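Local atomic coordinates of beta-mannosidase (Trichoderma harzianum, PDB entry 4CVU), a protein that probably hydrolyses terminal beta-mannosidic linkages of mannose-containing sugars, as a fungal beta-mannosidase of glycoside hydrolase family 2. Residues F668-H673 and W937-P942; F875-T880 and V931-L936; S95-H100 and S148-S153; D113-V118 and G157-I162. All coordinates share one frame; numbering follows the deposited sequence.

Interaction 1: residues F668-H673 and W937-P942; sequences FSSWCH and WDLTTP. With NAG (2-acetamido-2-deoxy-beta-D-glucopyranose), chain H.
Helix 664-692, which probably belongs to the catalytic barrel, as in family 2 relatives, meets the C-terminal tail of the Ig-like domain where Leu939 reaches Ser670 and His673. The touching is done by one methyl group, Leu939 CD2, 3.8 Å from Ser670 O. The same methyl lies 4.2 Å from His673 CD2, at the imidazole edge, near its plane; His673 turns its ring away from its own backbone N (chi1 -178°), and the two side chains cross at about a right angle. Leucine suits the place, its branched aliphatic tip fitting between two helix residues one turn apart. Trp671 points away from the tail and lies against a glycan attached to the protein: C6 of the NAG of chain H sits 3.4 Å above the plane of its indole, toward the rim, while Trp671 NE1 donates to Pro659 O. Putting a serine at Trp671 would probably take the flat support from under the sugar and leave the Pro659 carbonyl without its indole donor. Lys661 NZ holds the tail by hydrogen bonds to Asp938 O and Thr941 O. Helix and tail themselves share no hydrogen bond or ion pair, only van der Waals contact through one methyl.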
# COMPACT_ATOMS: atom_id res chain seq x y z
N PHE A 668 5.41 -9.19 13.32
CA PHE A 668 4.16 -8.43 13.33
C PHE A 668 2.99 -9.41 13.18
O PHE A 668 2.06 -9.39 13.99
CB PHE A 668 4.15 -7.40 12.20
CG PHE A 668 2.88 -6.57 12.14
CD1 PHE A 668 2.42 -5.89 13.26
CD2 PHE A 668 2.13 -6.48 10.96
CE1 PHE A 668 1.26 -5.15 13.21
CE2 PHE A 668 0.97 -5.72 10.91
CZ PHE A 668 0.54 -5.05 12.05
N SER A 669 3.01 -10.24 12.13
CA SER A 669 1.94 -11.19 11.97
C SER A 669 1.69 -12.03 13.22
O SER A 669 0.53 -12.36 13.54
CB SER A 669 2.26 -12.18 10.93
OG SER A 669 1.11 -12.97 10.77
N SER A 670 2.77 -12.46 13.84
CA SER A 670 2.71 -13.36 15.00
C SER A 670 2.23 -12.65 16.25
O SER A 670 1.53 -13.26 17.08
CB SER A 670 4.08 -13.94 15.32
OG SER A 670 4.34 -15.11 14.63
N TRP A 671 2.65 -11.40 16.43
CA TRP A 671 2.09 -10.57 17.53
C TRP A 671 0.59 -10.33 17.28
O TRP A 671 -0.19 -10.35 18.19
CB TRP A 671 2.87 -9.22 17.70
CG TRP A 671 3.99 -9.33 18.66
CD1 TRP A 671 5.27 -9.73 18.42
CD2 TRP A 671 3.90 -9.12 20.07
NE1 TRP A 671 5.98 -9.75 19.59
CE2 TRP A 671 5.15 -9.41 20.62
CE3 TRP A 671 2.86 -8.74 20.92
CZ2 TRP A 671 5.42 -9.30 21.98
CZ3 TRP A 671 3.11 -8.63 22.28
CH2 TRP A 671 4.38 -8.89 22.79
N CYS A 672 0.18 -10.05 16.06
CA CYS A 672 -1.25 -9.90 15.80
C CYS A 672 -2.09 -11.13 16.23
O CYS A 672 -3.20 -10.98 16.71
CB CYS A 672 -1.51 -9.59 14.30
SG CYS A 672 -1.01 -7.91 13.85
N HIS A 673 -1.55 -12.33 16.04
CA HIS A 673 -2.25 -13.58 16.30
C HIS A 673 -2.32 -13.85 17.81
O HIS A 673 -3.35 -14.29 18.29
CB HIS A 673 -1.52 -14.70 15.58
CG HIS A 673 -2.15 -16.04 15.73
ND1 HIS A 673 -3.42 -16.31 15.31
CD2 HIS A 673 -1.68 -17.20 16.24
CE1 HIS A 673 -3.72 -17.57 15.56
NE2 HIS A 673 -2.67 -18.13 16.11
N TRP A 937 3.28 -23.45 19.54
CA TRP A 937 4.73 -23.63 19.45
C TRP A 937 5.38 -22.62 18.53
O TRP A 937 6.47 -22.13 18.78
CB TRP A 937 5.04 -25.07 18.97
CG TRP A 937 6.43 -25.28 18.48
CD1 TRP A 937 6.85 -25.32 17.16
CD2 TRP A 937 7.60 -25.44 19.28
NE1 TRP A 937 8.20 -25.50 17.12
CE2 TRP A 937 8.69 -25.57 18.40
CE3 TRP A 937 7.82 -25.48 20.66
CZ2 TRP A 937 10.01 -25.75 18.84
CZ3 TRP A 937 9.13 -25.65 21.12
CH2 TRP A 937 10.22 -25.79 20.20
N ASP A 938 4.70 -22.30 17.44
CA ASP A 938 5.33 -21.46 16.42
C ASP A 938 5.47 -19.99 16.86
O ASP A 938 6.28 -19.28 16.31
CB ASP A 938 4.55 -21.54 15.12
CG ASP A 938 4.67 -22.89 14.49
OD1 ASP A 938 5.80 -23.25 14.10
OD2 ASP A 938 3.66 -23.60 14.39
N LEU A 939 4.72 -19.57 17.88
CA LEU A 939 4.89 -18.21 18.43
C LEU A 939 6.28 -18.03 19.08
O LEU A 939 6.76 -16.91 19.17
CB LEU A 939 3.82 -17.89 19.48
CG LEU A 939 2.35 -17.87 19.03
CD1 LEU A 939 1.47 -17.44 20.18
CD2 LEU A 939 2.16 -16.92 17.87
N THR A 940 6.91 -19.14 19.46
CA THR A 940 8.07 -19.15 20.33
C THR A 940 9.39 -19.32 19.55
O THR A 940 10.45 -19.18 20.13
CB THR A 940 7.92 -20.28 21.41
OG1 THR A 940 8.40 -21.54 20.91
CG2 THR A 940 6.43 -20.46 21.84
N THR A 941 9.33 -19.62 18.25
CA THR A 941 10.50 -19.83 17.43
C THR A 941 11.00 -18.53 16.75
O THR A 941 10.22 -17.59 16.58
CB THR A 941 10.21 -20.85 16.31
OG1 THR A 941 9.09 -20.41 15.53
CG2 THR A 941 9.89 -22.22 16.90
N PRO A 942 12.26 -18.46 16.38
CA PRO A 942 12.77 -17.27 15.73
C PRO A 942 12.29 -17.25 14.30
O PRO A 942 11.86 -18.31 13.83
CB PRO A 942 14.29 -17.43 15.82
CG PRO A 942 14.54 -18.81 16.26
CD PRO A 942 13.23 -19.55 16.24
OXT PRO A 942 12.31 -16.17 13.69
C1 NAG H . 9.27 -8.50 17.72
C2 NAG H . 10.71 -7.99 17.93
C3 NAG H . 11.01 -7.60 19.38
C4 NAG H . 9.92 -6.67 19.89
C5 NAG H . 8.56 -7.36 19.73
C6 NAG H . 7.41 -6.47 20.21
C7 NAG H . 12.54 -8.71 16.51
C8 NAG H . 13.58 -9.74 16.18
N2 NAG H . 11.72 -8.95 17.52
O3 NAG H . 12.25 -6.91 19.40
O4 NAG H . 10.16 -6.39 21.25
O5 NAG H . 8.35 -7.67 18.37
O6 NAG H . 7.41 -5.24 19.52
O7 NAG H . 12.47 -7.69 15.86

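Interaction 2: residues F875-T880 and V931-L936; sequences FTVEAT and VTVESL
Ser935 N donates to Asp938 OD2 just past strand 932-934, which carries Val933 and is preceded by Val931; these two valines face Phe875 and Val877, and the meeting of the four side chains is itself wholly apolar. Phe875 and Val931 approach from opposite directions. The far end of the ring does the touching, with Phe875 CZ 3.7 Å from Val931 CG2 and Phe875 CE1 3.9 Å from Val931 CB, and the methyl comes to the ring obliquely. Phe875 CG stands anti to its carbonyl carbon (chi1 -70°), which sends the ring across the gap. Two residues along each segment, Val877 CG1 lies 4.1 Å from Val933 CG2, a looser contact to which Leu866 of strand 864-869 adds by touching both valines. Beta-branched valines suit extended backbone, and the long phenylalanine spans the wider spacing, with CA atoms 9.5 Å apart at Phe875 and Val931 against 8.1 Å at Val877 and Val933. An alanine in place of Phe875 is likely to leave Val931 without its partner and to open a gap beside Tyr868 and Trp927. Glu934 rests on His673 of helix 664-692. Strands 874-879 and 932-934 belong to different antiparallel sheets, so their facing apolar residues form part of the core of an Ig-like beta-sandwich.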
# COMPACT_ATOMS: atom_id res chain seq x y z
N PHE A 875 -9.18 -30.72 4.32
CA PHE A 875 -7.79 -30.64 4.71
C PHE A 875 -7.61 -31.68 5.79
O PHE A 875 -8.46 -31.82 6.68
CB PHE A 875 -7.44 -29.24 5.29
CG PHE A 875 -7.43 -28.16 4.27
CD1 PHE A 875 -6.27 -27.87 3.55
CD2 PHE A 875 -8.56 -27.43 4.02
CE1 PHE A 875 -6.27 -26.87 2.59
CE2 PHE A 875 -8.56 -26.43 3.07
CZ PHE A 875 -7.41 -26.15 2.36
N THR A 876 -6.51 -32.43 5.72
CA THR A 876 -6.15 -33.29 6.82
C THR A 876 -4.97 -32.66 7.56
O THR A 876 -3.98 -32.29 6.95
CB THR A 876 -5.87 -34.75 6.36
OG1 THR A 876 -7.10 -35.38 5.97
CG2 THR A 876 -5.26 -35.57 7.46
N VAL A 877 -5.10 -32.59 8.88
CA VAL A 877 -4.14 -31.99 9.78
C VAL A 877 -3.68 -33.07 10.75
O VAL A 877 -4.51 -33.72 11.36
CB VAL A 877 -4.79 -30.85 10.61
CG1 VAL A 877 -3.75 -30.11 11.43
CG2 VAL A 877 -5.52 -29.89 9.69
N GLU A 878 -2.38 -33.27 10.89
CA GLU A 878 -1.87 -34.31 11.77
C GLU A 878 -0.70 -33.83 12.62
O GLU A 878 0.25 -33.32 12.10
CB GLU A 878 -1.45 -35.54 10.95
CG GLU A 878 -1.30 -36.81 11.79
CD GLU A 878 -0.71 -37.98 10.99
OE1 GLU A 878 -0.50 -37.84 9.75
OE2 GLU A 878 -0.45 -39.03 11.62
N ALA A 879 -0.80 -33.99 13.94
CA ALA A 879 0.34 -33.77 14.81
C ALA A 879 1.15 -35.08 14.88
O ALA A 879 0.64 -36.11 15.31
CB ALA A 879 -0.13 -33.36 16.20
N THR A 880 2.40 -35.04 14.41
CA THR A 880 3.24 -36.22 14.22
C THR A 880 4.14 -36.54 15.44
O THR A 880 4.41 -37.72 15.73
CB THR A 880 4.06 -36.03 12.91
OG1 THR A 880 3.16 -36.17 11.80
CG2 THR A 880 5.14 -37.01 12.75
N VAL A 931 -2.62 -22.56 1.71
CA VAL A 931 -3.08 -22.60 3.11
C VAL A 931 -1.93 -23.07 3.97
O VAL A 931 -1.18 -23.95 3.53
CB VAL A 931 -4.26 -23.56 3.28
CG1 VAL A 931 -4.64 -23.73 4.75
CG2 VAL A 931 -5.46 -23.06 2.49
N THR A 932 -1.82 -22.58 5.22
CA THR A 932 -0.73 -22.98 6.10
C THR A 932 -1.35 -23.38 7.43
O THR A 932 -2.52 -23.07 7.66
CB THR A 932 0.26 -21.81 6.40
OG1 THR A 932 -0.42 -20.79 7.17
CG2 THR A 932 0.83 -21.18 5.11
N VAL A 933 -0.60 -24.14 8.22
CA VAL A 933 -1.03 -24.53 9.59
C VAL A 933 0.05 -24.20 10.60
O VAL A 933 1.23 -24.21 10.29
CB VAL A 933 -1.46 -26.03 9.65
CG1 VAL A 933 -0.31 -26.98 9.38
CG2 VAL A 933 -2.10 -26.38 11.02
N GLU A 934 -0.33 -23.93 11.86
CA GLU A 934 0.67 -23.58 12.84
C GLU A 934 0.03 -23.88 14.15
O GLU A 934 -1.13 -24.27 14.18
CB GLU A 934 0.99 -22.08 12.79
CG GLU A 934 -0.10 -21.19 13.38
CD GLU A 934 0.14 -19.73 13.08
OE1 GLU A 934 0.16 -19.33 11.86
OE2 GLU A 934 0.34 -18.96 14.06
N SER A 935 0.81 -23.70 15.22
CA SER A 935 0.31 -23.88 16.61
C SER A 935 0.97 -22.91 17.58
O SER A 935 1.84 -22.12 17.26
CB SER A 935 0.53 -25.34 17.04
OG SER A 935 1.91 -25.65 17.35
N LEU A 936 0.61 -23.03 18.84
CA LEU A 936 1.22 -22.20 19.83
C LEU A 936 2.73 -22.25 19.78
O LEU A 936 3.42 -21.22 20.00
CB LEU A 936 0.76 -22.72 21.21
CG LEU A 936 0.99 -21.81 22.39
CD1 LEU A 936 0.08 -20.58 22.39
CD2 LEU A 936 0.76 -22.64 23.65

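Interaction 3: residues S95-H100 and S148-S153; sequences SGLSKH and SDPVLS
Asp149 leans toward Ser95 from the loop leading into strand 152-156, and its side chain can be followed outward. At CB the chain bends so that CG stands anti to the carbonyl carbon (chi1 -77°), which swings the carboxylate toward the neighbouring loop. Asp149 CG comes within 4.2 Å of Ser95 CA. At the tip, Asp149 OD2 is the atom that touches, 3.4 Å from Ser95 CA and 3.5 Å from Ser95 CB. The oxygen thus meets carbon atoms of Ser95 in van der Waals contact, with no hydrogen bond across the segments, while the Ser95 hydroxyl is turned elsewhere. A short polar residue fits this exposed spot, where its charge can face solvent.

Deeper in, the character changes. Leu97 CD1 meets Pro150 CG at 3.7 Å, the two side chains crossing obliquely, and both lie on Phe120 of strand 116-120; leucine and proline offer the aliphatic surface that an aromatic floor accepts. Gly96 takes a positive phi of 79°, which favours a residue without CB and turns the loop between Ser95 and Leu97. Beyond Leu97, Ser98 OG accepts from His100 N at 3.3 Å in an ST turn, and Lys99 NZ is hydrogen-bonded to Leu143 O. Pro150, which has no N-H, accepts through its carbonyl in a backbone bond with Ile94, the residue just before Ser95. Residues 95-100 carry the chain from strand 87-91 of the six-stranded sheet to strand 103-109 of the four-stranded one, so the contact lies where the chain crosses between the two sheets, as expected of the beta-sandwich of galactose-binding-like domains.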
# COMPACT_ATOMS: atom_id res chain seq x y z
N SER A 95 -35.56 14.02 -19.28
CA SER A 95 -36.48 13.94 -20.41
C SER A 95 -37.65 13.01 -20.09
O SER A 95 -37.64 12.29 -19.09
CB SER A 95 -35.73 13.40 -21.61
OG SER A 95 -35.36 12.07 -21.35
N GLY A 96 -38.69 13.07 -20.93
CA GLY A 96 -39.83 12.16 -20.84
C GLY A 96 -40.89 12.42 -19.77
O GLY A 96 -41.72 11.56 -19.52
N LEU A 97 -40.88 13.58 -19.13
CA LEU A 97 -41.95 13.90 -18.17
C LEU A 97 -43.11 14.56 -18.96
O LEU A 97 -42.87 15.35 -19.87
CB LEU A 97 -41.46 14.85 -17.05
CG LEU A 97 -40.26 14.38 -16.19
CD1 LEU A 97 -39.69 15.54 -15.38
CD2 LEU A 97 -40.66 13.24 -15.27
N SER A 98 -44.35 14.20 -18.63
CA SER A 98 -45.51 14.86 -19.21
C SER A 98 -45.68 16.26 -18.62
O SER A 98 -45.55 16.44 -17.41
CB SER A 98 -46.79 14.07 -18.97
OG SER A 98 -47.92 14.79 -19.45
N LYS A 99 -46.00 17.22 -19.48
CA LYS A 99 -46.26 18.60 -19.05
C LYS A 99 -47.75 18.95 -18.96
O LYS A 99 -48.10 20.12 -18.81
CB LYS A 99 -45.53 19.58 -19.97
CG LYS A 99 -44.00 19.43 -19.95
CD LYS A 99 -43.27 20.77 -20.04
CE LYS A 99 -43.35 21.56 -18.74
NZ LYS A 99 -42.47 22.77 -18.73
N HIS A 100 -48.62 17.94 -19.02
CA HIS A 100 -50.06 18.16 -18.86
C HIS A 100 -50.35 18.51 -17.40
O HIS A 100 -49.85 17.86 -16.49
CB HIS A 100 -50.86 16.91 -19.27
CG HIS A 100 -50.66 16.50 -20.71
ND1 HIS A 100 -50.73 15.19 -21.13
CD2 HIS A 100 -50.38 17.23 -21.82
CE1 HIS A 100 -50.51 15.13 -22.43
NE2 HIS A 100 -50.29 16.35 -22.87
N SER A 148 -37.38 24.56 -20.35
CA SER A 148 -36.86 23.35 -20.99
C SER A 148 -36.90 22.15 -20.00
O SER A 148 -37.46 22.27 -18.91
CB SER A 148 -35.43 23.58 -21.52
OG SER A 148 -34.68 24.40 -20.64
N ASP A 149 -36.32 21.02 -20.39
CA ASP A 149 -36.26 19.83 -19.53
C ASP A 149 -35.62 20.14 -18.17
O ASP A 149 -34.59 20.80 -18.11
CB ASP A 149 -35.46 18.72 -20.22
CG ASP A 149 -36.26 17.99 -21.30
OD1 ASP A 149 -37.35 18.47 -21.70
OD2 ASP A 149 -35.78 16.93 -21.75
N PRO A 150 -36.24 19.66 -17.08
CA PRO A 150 -35.82 20.13 -15.77
C PRO A 150 -34.55 19.46 -15.25
O PRO A 150 -34.33 18.27 -15.47
CB PRO A 150 -37.03 19.82 -14.89
CG PRO A 150 -37.70 18.67 -15.53
CD PRO A 150 -37.38 18.72 -17.00
N VAL A 151 -33.71 20.25 -14.59
CA VAL A 151 -32.52 19.77 -13.93
C VAL A 151 -32.86 19.66 -12.45
O VAL A 151 -33.42 20.59 -11.85
CB VAL A 151 -31.33 20.73 -14.16
CG1 VAL A 151 -30.21 20.48 -13.17
CG2 VAL A 151 -30.82 20.59 -15.59
N LEU A 152 -32.57 18.49 -11.89
CA LEU A 152 -32.66 18.25 -10.46
C LEU A 152 -31.27 18.36 -9.86
O LEU A 152 -30.34 17.70 -10.33
CB LEU A 152 -33.20 16.85 -10.20
CG LEU A 152 -33.24 16.36 -8.76
CD1 LEU A 152 -34.03 17.28 -7.85
CD2 LEU A 152 -33.84 14.96 -8.75
N SER A 153 -31.13 19.20 -8.84
CA SER A 153 -29.87 19.32 -8.14
C SER A 153 -30.11 19.23 -6.65
O SER A 153 -31.15 19.69 -6.15
CB SER A 153 -29.14 20.62 -8.48
OG SER A 153 -29.69 21.71 -7.78

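Interaction 4: residues D113-V118 and G157-I162; sequences DTYATV and GSVPRI. With NAG (2-acetamido-2-deoxy-beta-D-glucopyranose), chain C; NAG (2-acetamido-2-deoxy-beta-D-glucopyranose), chain B.
Hydrogen bonding ties Tyr115 to Gly157 through the backbone: Gly157 N donates to Tyr115 O at 2.9 Å, nearly straight at 169°, with the donor tilted 30° from the carbonyl plane. Water 1 also donates to Tyr115 O and to Gly157 O while accepting from Thr114 N, so two donors grip the tyrosine carbonyl. A cis peptide precedes Thr114, and Thr114 OG1 donates to the anti lone pair of Asp113 OD1 at 2.7 Å; that oxygen also forms a salt bridge with Lys193.

Apolar contact gathers on the tyrosine ring. Ile162 CG2 lies over one face in a CH-pi contact, 3.8 Å from the centroid of the Tyr115 ring and 14° off its normal. The other branch of the isoleucine ends at CD1, 3.7 Å from Tyr115 CB, so the beta-branched residue covers both the ring and its stem. Val159 CG1 comes to the ring edge, 4.1 Å from Tyr115 CE2. Glycine suits position 157 because a CB there would clash with Ile162 CD1.

Sugar contacts come last. Thr117 OG1 donates to O6 of the NAG of chain C at 2.9 Å, and Gly157 CA approaches O5 of that sugar at 3.2 Å, so the attached glycan lies against both segments.

Ser158 is the N-cap of helix 159-168, which leaves strand 152-156 at Gly157. Ile163 and Ile166 of this helix also touch Tyr115, the residue that leads into the neighbouring strand 116-120.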
# COMPACT_ATOMS: atom_id res chain seq x y z
N ASP A 113 -28.48 12.17 2.73
CA ASP A 113 -27.55 12.20 3.84
C ASP A 113 -26.72 13.45 3.75
O ASP A 113 -25.91 13.56 2.82
CB ASP A 113 -26.63 10.96 3.74
CG ASP A 113 -25.67 10.82 4.91
OD1 ASP A 113 -25.78 11.52 5.94
OD2 ASP A 113 -24.79 9.95 4.80
N THR A 114 -26.94 14.45 4.62
CA THR A 114 -28.13 14.65 5.46
C THR A 114 -28.82 16.03 5.15
O THR A 114 -29.86 16.07 4.51
CB THR A 114 -27.77 14.53 6.97
OG1 THR A 114 -27.48 13.17 7.27
CG2 THR A 114 -28.91 14.98 7.87
N TYR A 115 -28.22 17.14 5.61
CA TYR A 115 -28.71 18.49 5.31
C TYR A 115 -28.50 18.73 3.81
O TYR A 115 -27.38 18.63 3.31
CB TYR A 115 -27.96 19.57 6.07
CG TYR A 115 -28.03 19.51 7.59
CD1 TYR A 115 -29.15 19.92 8.29
CD2 TYR A 115 -26.93 19.11 8.33
CE1 TYR A 115 -29.19 19.88 9.69
CE2 TYR A 115 -26.94 19.10 9.71
CZ TYR A 115 -28.07 19.46 10.40
OH TYR A 115 -28.05 19.42 11.80
N ALA A 116 -29.59 19.03 3.11
CA ALA A 116 -29.55 19.21 1.66
C ALA A 116 -30.51 20.34 1.22
O ALA A 116 -31.42 20.75 1.94
CB ALA A 116 -29.92 17.92 0.97
N THR A 117 -30.26 20.86 0.03
CA THR A 117 -31.15 21.83 -0.57
C THR A 117 -31.52 21.25 -1.93
O THR A 117 -30.67 21.12 -2.80
CB THR A 117 -30.45 23.20 -0.71
OG1 THR A 117 -30.05 23.67 0.58
CG2 THR A 117 -31.37 24.24 -1.37
N VAL A 118 -32.79 20.88 -2.09
CA VAL A 118 -33.25 20.25 -3.32
C VAL A 118 -33.81 21.33 -4.25
O VAL A 118 -34.63 22.16 -3.80
CB VAL A 118 -34.34 19.20 -3.03
CG1 VAL A 118 -34.75 18.48 -4.30
CG2 VAL A 118 -33.87 18.20 -1.97
N GLY A 157 -24.86 19.85 2.46
CA GLY A 157 -24.01 20.66 3.34
C GLY A 157 -22.81 19.93 3.91
O GLY A 157 -22.73 18.70 3.90
N SER A 158 -21.85 20.71 4.39
CA SER A 158 -20.83 20.25 5.29
C SER A 158 -21.52 20.10 6.65
O SER A 158 -22.02 21.08 7.18
CB SER A 158 -19.70 21.25 5.39
OG SER A 158 -18.77 20.89 6.38
N VAL A 159 -21.56 18.87 7.19
CA VAL A 159 -22.32 18.62 8.41
C VAL A 159 -21.66 19.21 9.68
O VAL A 159 -22.36 19.79 10.52
CB VAL A 159 -22.71 17.15 8.57
CG1 VAL A 159 -23.51 16.90 9.84
CG2 VAL A 159 -23.54 16.67 7.39
N PRO A 160 -20.33 19.07 9.83
CA PRO A 160 -19.61 19.68 10.94
C PRO A 160 -19.82 21.18 11.03
O PRO A 160 -19.99 21.72 12.11
CB PRO A 160 -18.16 19.42 10.57
CG PRO A 160 -18.19 18.12 9.87
CD PRO A 160 -19.47 18.12 9.10
N ARG A 161 -19.80 21.84 9.88
CA ARG A 161 -19.98 23.29 9.83
C ARG A 161 -21.37 23.68 10.29
O ARG A 161 -21.53 24.59 11.09
CB ARG A 161 -19.74 23.83 8.42
CG ARG A 161 -19.95 25.34 8.31
CD ARG A 161 -19.20 25.92 7.13
NE ARG A 161 -19.79 25.45 5.88
CZ ARG A 161 -19.14 25.31 4.73
NH1 ARG A 161 -17.85 25.57 4.62
NH2 ARG A 161 -19.79 24.87 3.68
N ILE A 162 -22.37 22.96 9.80
CA ILE A 162 -23.75 23.24 10.16
C ILE A 162 -23.99 22.96 11.67
O ILE A 162 -24.57 23.79 12.36
CB ILE A 162 -24.73 22.48 9.26
CG1 ILE A 162 -24.64 22.97 7.81
CG2 ILE A 162 -26.17 22.67 9.70
CD1 ILE A 162 -25.43 22.12 6.83
C1 NAG C . -24.34 24.05 1.70
C2 NAG C . -24.84 25.36 1.04
C3 NAG C . -25.90 26.02 1.92
C4 NAG C . -26.98 25.04 2.36
C5 NAG C . -26.38 23.72 2.89
C6 NAG C . -27.46 22.65 3.16
C7 NAG C . -23.22 26.45 -0.39
C8 NAG C . -22.09 27.42 -0.56
N2 NAG C . -23.74 26.29 0.82
O3 NAG C . -26.46 27.10 1.18
O4 NAG C . -27.74 25.66 3.39
O5 NAG C . -25.43 23.19 1.97
O6 NAG C . -28.01 22.13 1.95
O7 NAG C . -23.63 25.84 -1.36
C1 NAG B . -29.14 25.75 3.04
C2 NAG B . -29.99 25.95 4.29
C3 NAG B . -31.48 26.08 3.95
C4 NAG B . -31.70 27.08 2.82
C5 NAG B . -30.77 26.75 1.65
C6 NAG B . -30.93 27.75 0.51
C7 NAG B . -29.13 24.81 6.31
C8 NAG B . -28.34 25.98 6.72
N2 NAG B . -29.84 24.84 5.20
O3 NAG B . -32.23 26.41 5.09
O4 NAG B . -33.06 26.96 2.42
O5 NAG B . -29.42 26.79 2.10
O6 NAG B . -30.46 28.97 1.02
O7 NAG B . -29.09 23.78 7.01
O HOH W 1 -25.39 17.06 4.65

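Interactions 3 and 4 lie within the N-terminal galactose-binding-like domain, centres 26 Å apart, and their segments alternate along the chain: 95-100, 113-118, 148-153, 157-162. They share the six-stranded sheet, in which strands 116-120 and 152-156 are neighbours; Leu152 CD1 packs on Val118 CG1 at 3.8 Å. Then come 668-673, 875-880, 931-936 and 937-942, so interaction 2 falls between the two segments of interaction 1, their centres 15 Å apart. Helix 664-692, which forms part of interaction 1, also touches interaction 2. The pairs stand 48 to 65 Å apart between centres: interaction 2 lies within the C-terminal Ig-like domain, and interaction 1 joins that domain to helix 664-692.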